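Local coordinates for stage III sporulation protein AH (Bacillus subtilis, PDB 3TUF), which pairs with SpoIIQ to form an intercellular channel between mother cell and forespore, through which mother-cell gene expression triggers sigma-G activity in the forespore, at residues Ser97-Glu102 / Asn152-Lys157. Numbering follows the deposited sequence.
Sequences SKEREE and NAEGDK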
ATOM      1  N   SER B  97      -7.334   6.356   4.363  1.00 45.16           N
ATOM      2  CA  SER B  97      -6.769   7.115   5.500  1.00 50.86           C
ATOM      3  C   SER B  97      -7.812   7.401   6.531  1.00 50.28           C
ATOM      4  O   SER B  97      -7.618   7.126   7.736  1.00 50.03           O
ATOM      5  CB  SER B  97      -6.301   8.478   5.055  1.00 51.41           C
ATOM      6  OG  SER B  97      -4.996   8.358   4.600  1.00 61.17           O
ATOM      7  N   LYS B  98      -8.897   7.999   6.024  1.00 48.61           N
ATOM      8  CA  LYS B  98     -10.046   8.332   6.803  1.00 52.85           C
ATOM      9  C   LYS B  98     -10.519   7.095   7.476  1.00 58.38           C
ATOM     10  O   LYS B  98     -10.722   7.096   8.699  1.00 55.71           O
ATOM     11  CB  LYS B  98     -11.168   8.872   5.926  1.00 49.17           C
ATOM     12  CG  LYS B  98     -11.139  10.375   5.817  1.00 59.85           C
ATOM     13  CD  LYS B  98     -12.006  10.915   4.602  1.00 80.33           C
ATOM     14  CE  LYS B  98     -11.167  11.107   3.285  1.00 83.29           C
ATOM     15  NZ  LYS B  98     -11.987  11.076   2.019  1.00 69.76           N
ATOM     16  N   GLU B  99     -10.702   6.033   6.684  1.00 51.92           N
ATOM     17  CA  GLU B  99     -11.035   4.741   7.271  1.00 56.20           C
ATOM     18  C   GLU B  99     -10.180   4.350   8.492  1.00 53.44           C
ATOM     19  O   GLU B  99     -10.743   4.126   9.580  1.00 57.71           O
ATOM     20  CB  GLU B  99     -10.913   3.672   6.240  1.00 59.03           C
ATOM     21  CG  GLU B  99     -12.189   3.300   5.629  1.00 56.53           C
ATOM     22  CD  GLU B  99     -12.214   1.799   5.362  1.00 69.81           C
ATOM     23  OE1 GLU B  99     -12.494   1.041   6.328  1.00 72.91           O
ATOM     24  OE2 GLU B  99     -11.928   1.380   4.211  1.00 60.94           O
ATOM     25  N   ARG B 100      -8.849   4.272   8.314  1.00 47.70           N
ATOM     26  CA  ARG B 100      -7.950   3.832   9.393  1.00 50.48           C
ATOM     27  C   ARG B 100      -8.128   4.697  10.592  1.00 54.44           C
ATOM     28  O   ARG B 100      -8.184   4.210  11.716  1.00 54.97           O
ATOM     29  CB  ARG B 100      -6.489   3.934   9.000  1.00 49.71           C
ATOM     30  CG  ARG B 100      -6.087   3.005   7.898  1.00 57.75           C
ATOM     31  CD  ARG B 100      -4.575   3.033   7.671  1.00 53.87           C
ATOM     32  NE  ARG B 100      -4.066   4.195   6.902  1.00 49.16           N
ATOM     33  CZ  ARG B 100      -4.111   4.312   5.565  1.00 63.75           C
ATOM     34  NH1 ARG B 100      -4.664   3.345   4.809  1.00 60.50           N
ATOM     35  NH2 ARG B 100      -3.604   5.393   4.991  1.00 55.79           N
ATOM     36  N   GLU B 101      -8.216   5.996  10.340  1.00 48.14           N
ATOM     37  CA  GLU B 101      -8.373   6.952  11.405  1.00 59.30           C
ATOM     38  C   GLU B 101      -9.631   6.690  12.277  1.00 60.89           C
ATOM     39  O   GLU B 101      -9.608   6.843  13.517  1.00 54.63           O
ATOM     40  CB  GLU B 101      -8.425   8.331  10.802  1.00 63.68           C
ATOM     41  CG  GLU B 101      -9.607   9.091  11.324  1.00 70.21           C
ATOM     42  CD  GLU B 101      -9.424  10.567  11.276  1.00 87.51           C
ATOM     43  OE1 GLU B 101      -8.565  11.031  10.486  1.00 91.82           O
ATOM     44  OE2 GLU B 101     -10.144  11.256  12.038  1.00 94.60           O
ATOM     45  N   GLU B 102     -10.719   6.297  11.621  1.00 58.77           N
ATOM     46  CA  GLU B 102     -11.942   6.044  12.328  1.00 62.37           C
ATOM     47  C   GLU B 102     -11.880   4.746  13.092  1.00 63.64           C
ATOM     48  O   GLU B 102     -12.225   4.706  14.292  1.00 64.12           O
ATOM     49  CB  GLU B 102     -13.103   6.070  11.374  1.00 76.80           C
ATOM     50  CG  GLU B 102     -13.720   7.454  11.297  1.00109.18           C
ATOM     51  CD  GLU B 102     -14.250   7.814   9.911  1.00117.00           C
ATOM     52  OE1 GLU B 102     -14.735   6.910   9.182  1.00125.87           O
ATOM     53  OE2 GLU B 102     -14.182   9.018   9.554  1.00135.66           O
ATOM     54  N   ASN B 152      -8.478  -3.141  -6.542  1.00 45.26           N
ATOM     55  CA  ASN B 152      -9.194  -2.781  -5.338  1.00 44.81           C
ATOM     56  C   ASN B 152      -9.845  -4.047  -4.865  1.00 47.44           C
ATOM     57  O   ASN B 152     -10.693  -4.631  -5.568  1.00 59.89           O
ATOM     58  CB  ASN B 152     -10.198  -1.615  -5.590  1.00 39.62           C
ATOM     59  CG  ASN B 152     -11.100  -1.316  -4.365  1.00 41.77           C
ATOM     60  OD1 ASN B 152     -11.398  -2.166  -3.520  1.00 45.60           O
ATOM     61  ND2 ASN B 152     -11.562  -0.088  -4.294  1.00 48.60           N
ATOM     62  N   ALA B 153      -9.430  -4.471  -3.683  1.00 44.10           N
ATOM     63  CA  ALA B 153      -9.767  -5.788  -3.185  1.00 47.91           C
ATOM     64  C   ALA B 153     -10.650  -5.642  -1.978  1.00 49.45           C
ATOM     65  O   ALA B 153     -10.797  -6.564  -1.165  1.00 52.81           O
ATOM     66  CB  ALA B 153      -8.496  -6.532  -2.814  1.00 45.80           C
ATOM     67  N   GLU B 154     -11.252  -4.475  -1.847  1.00 53.41           N
ATOM     68  CA  GLU B 154     -11.886  -4.158  -0.577  1.00 60.07           C
ATOM     69  C   GLU B 154     -13.240  -4.813  -0.276  1.00 57.36           C
ATOM     70  O   GLU B 154     -13.506  -5.151   0.885  1.00 87.14           O
ATOM     71  CB  GLU B 154     -11.985  -2.670  -0.374  1.00 59.67           C
ATOM     72  CG  GLU B 154     -12.205  -2.343   1.047  1.00 56.78           C
ATOM     73  CD  GLU B 154     -12.145  -0.852   1.276  1.00 70.62           C
ATOM     74  OE1 GLU B 154     -12.186  -0.065   0.260  1.00 61.80           O
ATOM     75  OE2 GLU B 154     -12.053  -0.480   2.476  1.00 75.23           O
ATOM     76  N   GLY B 155     -14.094  -4.978  -1.265  1.00 53.65           N
ATOM     77  CA  GLY B 155     -15.450  -5.387  -0.935  1.00 57.06           C
ATOM     78  C   GLY B 155     -15.805  -6.836  -1.227  1.00 70.21           C
ATOM     79  O   GLY B 155     -15.048  -7.750  -0.925  1.00 62.64           O
ATOM     80  N   ASP B 156     -16.988  -7.017  -1.810  1.00 70.62           N
ATOM     81  CA  ASP B 156     -17.480  -8.313  -2.221  1.00 71.79           C
ATOM     82  C   ASP B 156     -16.858  -8.743  -3.541  1.00 61.73           C
ATOM     83  O   ASP B 156     -16.829  -9.922  -3.855  1.00 60.94           O
ATOM     84  CB  ASP B 156     -18.991  -8.246  -2.403  1.00 73.20           C
ATOM     85  CG  ASP B 156     -19.763  -8.411  -1.088  1.00 98.36           C
ATOM     86  OD1 ASP B 156     -19.139  -8.813  -0.068  1.00100.75           O
ATOM     87  OD2 ASP B 156     -21.003  -8.154  -1.097  1.00104.34           O
ATOM     88  N   LYS B 157     -16.391  -7.788  -4.325  1.00 52.01           N
ATOM     89  CA  LYS B 157     -15.849  -8.091  -5.597  1.00 47.87           C
ATOM     90  C   LYS B 157     -14.451  -7.558  -5.490  1.00 52.31           C
ATOM     91  O   LYS B 157     -14.191  -6.686  -4.635  1.00 58.85           O
ATOM     92  CB  LYS B 157     -16.598  -7.286  -6.619  1.00 58.76           C
ATOM     93  CG  LYS B 157     -16.601  -7.926  -7.976  1.00 64.69           C
ATOM     94  CD  LYS B 157     -16.516  -6.909  -9.097  1.00 62.60           C
ATOM     95  CE  LYS B 157     -17.859  -6.282  -9.363  1.00 77.09           C
ATOM     96  NZ  LYS B 157     -17.881  -5.723 -10.754  1.00 78.90           N
TER
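Glu-99 on helix 84-107 and Glu-154 in the turn before strand 157-163 mark the nearest approach of the two backbones, yet their CA atoms are still 11.9 Å apart, so the side chains alone span the gap. Both start out toward the other segment and arrive from opposite directions, carboxylate to carboxylate. OE2 of Glu-99 lies 2.5 Å from OE2 of Glu-154, and the two carboxylate planes are nearly coplanar, 18° apart. Glu-154 gets there fully stretched: its CG is anti to the backbone N (chi1 -161°) and the chain runs straight on beyond it, whereas the chain of Glu-99 is kinked about its CB-CG bond (chi2 -143°). If both acids were fully charged, such closeness would be unfavourable; the guanidinium of Arg-96, one turn back from Arg-100 on the same helix, probably offsets some of this by forming a salt bridge with the other oxygen of Glu-154, OE1. The turn 153-156 joins antiparallel strands 149-152 and 157-163, the hairpin that follows helix 114-143 in the helix-strand-strand-helix-strand order of a ring-building motif, consistent with the family's kinship to secretion-system and flagellar ring proteins. At its start Asn-152 makes an Asx turn: OD1 accepts from the backbone N of Glu-154 at 2.9 Å, while ND2 bonds to the hydroxyl of Tyr-88, nearer the N-terminal end of helix 84-107. With an alanine in place of Glu-99, the turn would probably lose its one side-chain contact with segment 97-102, leaving a gap beside OE2 of Glu-154. The next residue, Arg-100, forms a salt bridge through NH1 with Glu-131 of helix 114-143 and one through NE with Glu-129 of the second subunit.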